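Local atomic coordinates of cytoplasmic protein (Cryptococcus neoformans var. grubii serotype A, PDB entry 7LPO), a protein that probably hydrolyses steryl beta-glucosides, acting as a sterylglucosidase of glycoside hydrolase family 5. Residues N51-P54 / S55-E59; D122-I125 / A126-K130; E253-G256 / D257-D260. All blocks are in the same frame, centred on the assembly; numbering follows the deposited sequence.

Contact 1 of 3, residues N51-P54 / S55-E59; sequences NNQP and SHIRE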
# COMPACT_ATOMS: atom_id res chain seq x y z
N ASN A 51 -9.87 -13.68 11.50
CA ASN A 51 -10.62 -13.35 12.70
C ASN A 51 -9.91 -13.87 13.94
O ASN A 51 -9.46 -15.02 13.99
CB ASN A 51 -12.03 -13.95 12.62
CG ASN A 51 -12.88 -13.30 11.53
OD1 ASN A 51 -13.23 -13.94 10.54
ND2 ASN A 51 -13.19 -12.04 11.70
N ASN A 52 -9.81 -13.01 14.94
CA ASN A 52 -9.30 -13.32 16.27
C ASN A 52 -7.83 -13.70 16.29
O ASN A 52 -7.36 -14.22 17.29
CB ASN A 52 -10.10 -14.45 16.93
CG ASN A 52 -11.60 -14.23 16.85
OD1 ASN A 52 -12.11 -13.18 17.26
ND2 ASN A 52 -12.32 -15.21 16.31
N GLN A 53 -7.08 -13.45 15.22
CA GLN A 53 -5.64 -13.71 15.21
C GLN A 53 -4.89 -12.44 14.78
O GLN A 53 -4.28 -12.39 13.71
CB GLN A 53 -5.29 -14.91 14.32
CG GLN A 53 -5.79 -16.26 14.89
CD GLN A 53 -4.99 -16.78 16.07
OE1 GLN A 53 -5.52 -17.48 16.93
NE2 GLN A 53 -3.71 -16.45 16.12
N PRO A 54 -4.93 -11.41 15.60
CA PRO A 54 -4.07 -10.24 15.35
C PRO A 54 -2.60 -10.58 15.57
O PRO A 54 -2.24 -11.61 16.17
CB PRO A 54 -4.56 -9.20 16.36
CG PRO A 54 -5.04 -10.06 17.54
CD PRO A 54 -5.68 -11.29 16.87
N SER A 55 -1.74 -9.65 15.12
CA SER A 55 -0.30 -9.89 15.03
C SER A 55 0.31 -10.23 16.38
O SER A 55 1.33 -10.93 16.44
CB SER A 55 0.40 -8.65 14.45
OG SER A 55 0.25 -7.51 15.29
N HIS A 56 -0.25 -9.73 17.48
CA HIS A 56 0.40 -9.88 18.77
C HIS A 56 0.06 -11.17 19.50
O HIS A 56 0.68 -11.46 20.52
CB HIS A 56 0.07 -8.70 19.70
CG HIS A 56 -1.39 -8.52 19.96
ND1 HIS A 56 -2.25 -7.93 19.06
CD2 HIS A 56 -2.15 -8.81 21.05
CE1 HIS A 56 -3.46 -7.86 19.58
NE2 HIS A 56 -3.43 -8.41 20.78
N ILE A 57 -0.89 -11.96 19.00
CA ILE A 57 -1.37 -13.13 19.73
C ILE A 57 -0.76 -14.39 19.11
O ILE A 57 -1.00 -14.71 17.95
CB ILE A 57 -2.90 -13.21 19.75
CG1 ILE A 57 -3.40 -12.31 20.88
CG2 ILE A 57 -3.34 -14.63 19.96
CD1 ILE A 57 -4.87 -12.02 20.83
N ARG A 58 0.01 -15.12 19.93
CA ARG A 58 0.66 -16.32 19.43
C ARG A 58 -0.27 -17.54 19.47
O ARG A 58 -0.14 -18.43 18.62
CB ARG A 58 1.91 -16.62 20.25
CG ARG A 58 2.63 -17.84 19.73
CD ARG A 58 4.11 -17.94 20.13
NE ARG A 58 4.73 -18.97 19.30
CZ ARG A 58 4.95 -20.22 19.69
NH1 ARG A 58 4.65 -20.60 20.92
NH2 ARG A 58 5.49 -21.09 18.84
N GLU A 59 -1.19 -17.59 20.43
CA GLU A 59 -2.06 -18.75 20.54
C GLU A 59 -2.92 -18.90 19.28
O GLU A 59 -3.57 -17.95 18.84
CB GLU A 59 -2.95 -18.62 21.77
CG GLU A 59 -3.86 -19.81 21.99
CD GLU A 59 -4.60 -19.74 23.31
OE1 GLU A 59 -3.92 -19.70 24.36
OE2 GLU A 59 -5.85 -19.71 23.29
O HOH W 1 -2.41 -14.45 15.48
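Ser55 directly follows Pro54 and begins the bend of a type I beta turn that runs from Pro54 to Ile57. Its OG hydrogen-bonds with His180 ND1 and Asn586 N, a task for which a short hydroxyl is well suited. His56 comes next. With chi1 at 59°, CG stands between the backbone N and the carbonyl carbon, and the imidazole swings back to the pyrrolidine ring, where CE1 meets Pro54 CG at 3.4 Å; the two rings approach at a slant. The same imidazole also stacks with Trp581. Ile57 closes the turn: its N donates to Pro54 O over 3.2 Å, almost straight at 171°, although the donor lies well above the carbonyl plane. The branch ending in CD1 reaches the proline from another direction, Ile57 CD1 lying 3.8 Å from Pro54 CG, so the rigid ring of Pro54 gives both histidine and isoleucine a firm apolar surface. A water donates to Pro54 O and to Ile57 O, at 2.9 Å each, giving the proline carbonyl a second partner. Arg58 ties the chain to Glu182 by a salt bridge. Farther along, Glu59 O faces the amide group of Gln53, with Gln53 CD 3.3 Å away. The whole turn belongs to an irregular surface loop that links strand 35-43 to helix 61-66.

Contact 2 of 3, residues D122-I125 / A126-K130; sequences DYII and AVLRK
The Tyr123 ring carries Val127 CG2 on one face, a CH-pi contact 3.7 Å from the centroid and shifted toward the hydroxyl end, where Tyr123 CZ comes to 3.3 Å from Val127 CG2. With chi1 at 161°, CG lies anti to the backbone N, which brings the phenol alongside the next helical turn; OH hydrogen-bonds to Leu77 O. The second flat group, the Arg129 guanidinium, has Ile125 CG2 over one face, 4.0 Å from Arg129 NH2, and the same NH2 probably donates to Glu254 O. Tyr123 with Val127 and Ile125 with Arg129 are each four residues apart in helix 118-133, whose backbone bonds follow the same step, such as Leu128 N to Ile124 O at 2.8 Å. In the TIM barrel of this family the helix follows strand 98-104 and precedes strand 137-143, two parallel neighbours, and packs on both: branched apolar side chains fill the side facing the strands, Ile124 on Tyr101 and Phe103, Leu128 on Val138 and Met140, while Ile125 meets Ile251 of helix 232-254 and Asp122 pairs with Arg250 there. Ile124 and Leu128 run alongside each other, Ile124 CG2 3.9 Å from Leu128 CD1.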
# COMPACT_ATOMS: atom_id res chain seq x y z
N ASP A 122 -16.78 -15.22 -2.55
CA ASP A 122 -18.17 -14.73 -2.61
C ASP A 122 -18.42 -13.67 -1.55
O ASP A 122 -19.24 -12.77 -1.76
CB ASP A 122 -19.11 -15.92 -2.42
CG ASP A 122 -19.09 -16.89 -3.60
OD1 ASP A 122 -18.66 -16.51 -4.69
OD2 ASP A 122 -19.53 -18.04 -3.44
N TYR A 123 -17.73 -13.76 -0.41
CA TYR A 123 -17.81 -12.68 0.57
C TYR A 123 -17.29 -11.38 -0.02
O TYR A 123 -17.93 -10.32 0.12
CB TYR A 123 -17.03 -13.04 1.84
CG TYR A 123 -16.73 -11.81 2.66
CD1 TYR A 123 -17.68 -11.27 3.52
CD2 TYR A 123 -15.50 -11.15 2.54
CE1 TYR A 123 -17.41 -10.14 4.26
CE2 TYR A 123 -15.23 -10.01 3.28
CZ TYR A 123 -16.19 -9.51 4.14
OH TYR A 123 -15.93 -8.37 4.88
N ILE A 124 -16.13 -11.43 -0.68
CA ILE A 124 -15.58 -10.22 -1.30
C ILE A 124 -16.57 -9.64 -2.30
O ILE A 124 -16.76 -8.42 -2.37
CB ILE A 124 -14.23 -10.52 -1.98
CG1 ILE A 124 -13.13 -10.74 -0.94
CG2 ILE A 124 -13.85 -9.39 -2.90
CD1 ILE A 124 -11.86 -11.36 -1.51
N ILE A 125 -17.20 -10.50 -3.10
CA ILE A 125 -18.17 -10.04 -4.08
C ILE A 125 -19.33 -9.32 -3.39
O ILE A 125 -19.79 -8.28 -3.86
CB ILE A 125 -18.66 -11.22 -4.94
CG1 ILE A 125 -17.62 -11.53 -6.01
CG2 ILE A 125 -20.03 -10.93 -5.54
CD1 ILE A 125 -17.77 -12.89 -6.65
N ALA A 126 -19.81 -9.88 -2.28
CA ALA A 126 -20.87 -9.23 -1.52
C ALA A 126 -20.43 -7.87 -1.01
O ALA A 126 -21.19 -6.90 -1.05
CB ALA A 126 -21.29 -10.13 -0.35
N VAL A 127 -19.20 -7.78 -0.50
CA VAL A 127 -18.67 -6.48 -0.07
C VAL A 127 -18.61 -5.52 -1.26
O VAL A 127 -19.01 -4.36 -1.16
CB VAL A 127 -17.29 -6.64 0.59
CG1 VAL A 127 -16.68 -5.28 0.88
CG2 VAL A 127 -17.41 -7.48 1.85
N LEU A 128 -18.11 -6.00 -2.40
CA LEU A 128 -18.04 -5.14 -3.57
C LEU A 128 -19.42 -4.65 -3.99
O LEU A 128 -19.57 -3.50 -4.43
CB LEU A 128 -17.35 -5.88 -4.72
CG LEU A 128 -15.89 -6.21 -4.46
CD1 LEU A 128 -15.30 -7.04 -5.59
CD2 LEU A 128 -15.08 -4.93 -4.22
N ARG A 129 -20.44 -5.49 -3.85
CA ARG A 129 -21.79 -5.06 -4.23
C ARG A 129 -22.26 -3.89 -3.37
O ARG A 129 -22.86 -2.94 -3.89
CB ARG A 129 -22.76 -6.23 -4.10
CG ARG A 129 -22.66 -7.23 -5.25
CD ARG A 129 -23.99 -7.93 -5.48
NE ARG A 129 -23.80 -9.30 -5.94
CZ ARG A 129 -23.63 -9.65 -7.21
NH1 ARG A 129 -23.61 -8.72 -8.16
NH2 ARG A 129 -23.47 -10.93 -7.53
N LYS A 130 -22.00 -3.93 -2.07
CA LYS A 130 -22.37 -2.81 -1.21
C LYS A 130 -21.56 -1.56 -1.55
O LYS A 130 -22.10 -0.44 -1.53
CB LYS A 130 -22.18 -3.18 0.26
CG LYS A 130 -23.29 -4.04 0.82
CD LYS A 130 -23.25 -4.12 2.33
CE LYS A 130 -24.62 -4.47 2.91
NZ LYS A 130 -25.65 -3.45 2.57

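Contact 3 of 3, residues E253-G256 / D257-D260; sequences EEAG and DLLD
Ala255 and Leu258 meet on the buried side of a 3-10 turn that follows the end of helix 232-254 and leads toward strand 263-267, a helix-to-strand link of the TIM barrel. Ala255 is the first residue to leave helical geometry, and two successive backbone bonds, each to the third residue on, shape the turn: Leu258 N donates to Ala255 O at 3.0 Å, and Leu259 N to Gly256 O at 3.1 Å. Both donors stand above the carbonyl planes, by 44° and 58°, consistent with the tight winding of a 3-10 turn.

The packed part is small but close. Ala255 CB lies 3.6 Å from Leu258 CD1, and Leu258 CG also sits over Ala255 O. That CG is anti to its own carbonyl carbon, swinging the isobutyl group back along the turn. Helix 118-133 covers this side. The small methyl of Ala255 lets Ile125 and Arg129 of that helix lie against it, and the longer Leu258 reaches Leu128.

The outer side is looser and polar. Gly256 contributes backbone alone at the exposed crest. Asp257, also exposed, is anchored by charge: chi1 of 54° folds its carboxylate back over the chain, so that Asp257 OD1 lies 3.5 Å from Ala255 C, and the same OD1 forms a salt bridge with Arg129 NH1. The positive guanidinium near the C-terminal end of helix 232-254 would probably interact favourably with the carbonyls there. Leu259 is intermediate, partly exposed, with its side chain on Ile251 and Ala252, while Leu259 CB stands 3.5 Å from Gly256 O.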
# COMPACT_ATOMS: atom_id res chain seq x y z
N GLU A 253 -17.68 -13.91 -13.59
CA GLU A 253 -18.71 -14.89 -13.92
C GLU A 253 -19.93 -14.79 -13.03
O GLU A 253 -21.05 -15.06 -13.49
CB GLU A 253 -18.15 -16.31 -13.83
CG GLU A 253 -17.11 -16.61 -14.88
CD GLU A 253 -16.57 -18.01 -14.77
OE1 GLU A 253 -16.88 -18.72 -13.79
OE2 GLU A 253 -15.82 -18.42 -15.68
N GLU A 254 -19.76 -14.42 -11.76
CA GLU A 254 -20.86 -14.39 -10.80
C GLU A 254 -21.36 -13.00 -10.48
O GLU A 254 -22.44 -12.87 -9.89
CB GLU A 254 -20.44 -15.07 -9.49
CG GLU A 254 -20.16 -16.56 -9.63
CD GLU A 254 -21.40 -17.35 -10.03
OE1 GLU A 254 -22.48 -17.15 -9.40
OE2 GLU A 254 -21.29 -18.14 -10.99
N ALA A 255 -20.62 -11.95 -10.84
CA ALA A 255 -21.03 -10.58 -10.55
C ALA A 255 -20.45 -9.65 -11.60
O ALA A 255 -19.76 -8.68 -11.31
CB ALA A 255 -20.61 -10.18 -9.14
N GLY A 256 -20.72 -9.95 -12.87
CA GLY A 256 -20.11 -9.19 -13.96
C GLY A 256 -20.48 -7.73 -13.96
O GLY A 256 -19.76 -6.90 -14.54
N ASP A 257 -21.61 -7.38 -13.35
CA ASP A 257 -22.10 -6.01 -13.25
C ASP A 257 -21.17 -5.12 -12.42
O ASP A 257 -21.26 -3.90 -12.53
CB ASP A 257 -23.46 -6.00 -12.59
CG ASP A 257 -23.46 -6.75 -11.25
OD1 ASP A 257 -23.57 -8.00 -11.24
OD2 ASP A 257 -23.34 -6.08 -10.19
N LEU A 258 -20.28 -5.72 -11.63
CA LEU A 258 -19.34 -4.93 -10.85
C LEU A 258 -18.23 -4.37 -11.72
O LEU A 258 -17.63 -3.34 -11.38
CB LEU A 258 -18.74 -5.78 -9.74
CG LEU A 258 -19.65 -6.36 -8.66
CD1 LEU A 258 -18.86 -7.34 -7.81
CD2 LEU A 258 -20.23 -5.27 -7.82
N LEU A 259 -17.93 -5.03 -12.83
CA LEU A 259 -16.74 -4.66 -13.59
C LEU A 259 -16.92 -3.31 -14.25
O LEU A 259 -17.99 -3.01 -14.81
CB LEU A 259 -16.44 -5.73 -14.63
CG LEU A 259 -16.02 -7.10 -14.11
CD1 LEU A 259 -15.69 -8.00 -15.30
CD2 LEU A 259 -14.85 -7.03 -13.17
N ASP A 260 -15.89 -2.47 -14.14
CA ASP A 260 -15.80 -1.18 -14.83
C ASP A 260 -16.70 -0.10 -14.23
O ASP A 260 -16.27 1.04 -14.08
CB ASP A 260 -16.12 -1.37 -16.32
CG ASP A 260 -15.19 -2.39 -16.98
OD1 ASP A 260 -13.98 -2.36 -16.65
OD2 ASP A 260 -15.66 -3.22 -17.79

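Contact 2 is largely buried, contact 3 only in part, and contact 1 lies at the surface with none of its touching residues buried. Residues 122-130 and 253-260 belong to adjoining pieces of the barrel, their centres about 11 Å apart, and Arg129 and Ile125 join them by charge and by packing. Contact 1 stands apart, its centre about 25 Å from that of contact 2 and 34 Å from that of contact 3. Chemistry follows place: regular helical bonds and apolar contacts inside contact 2, 3-10 bonds with an acidic outer side in contact 3, and a proline-led turn bridged by water in contact 1.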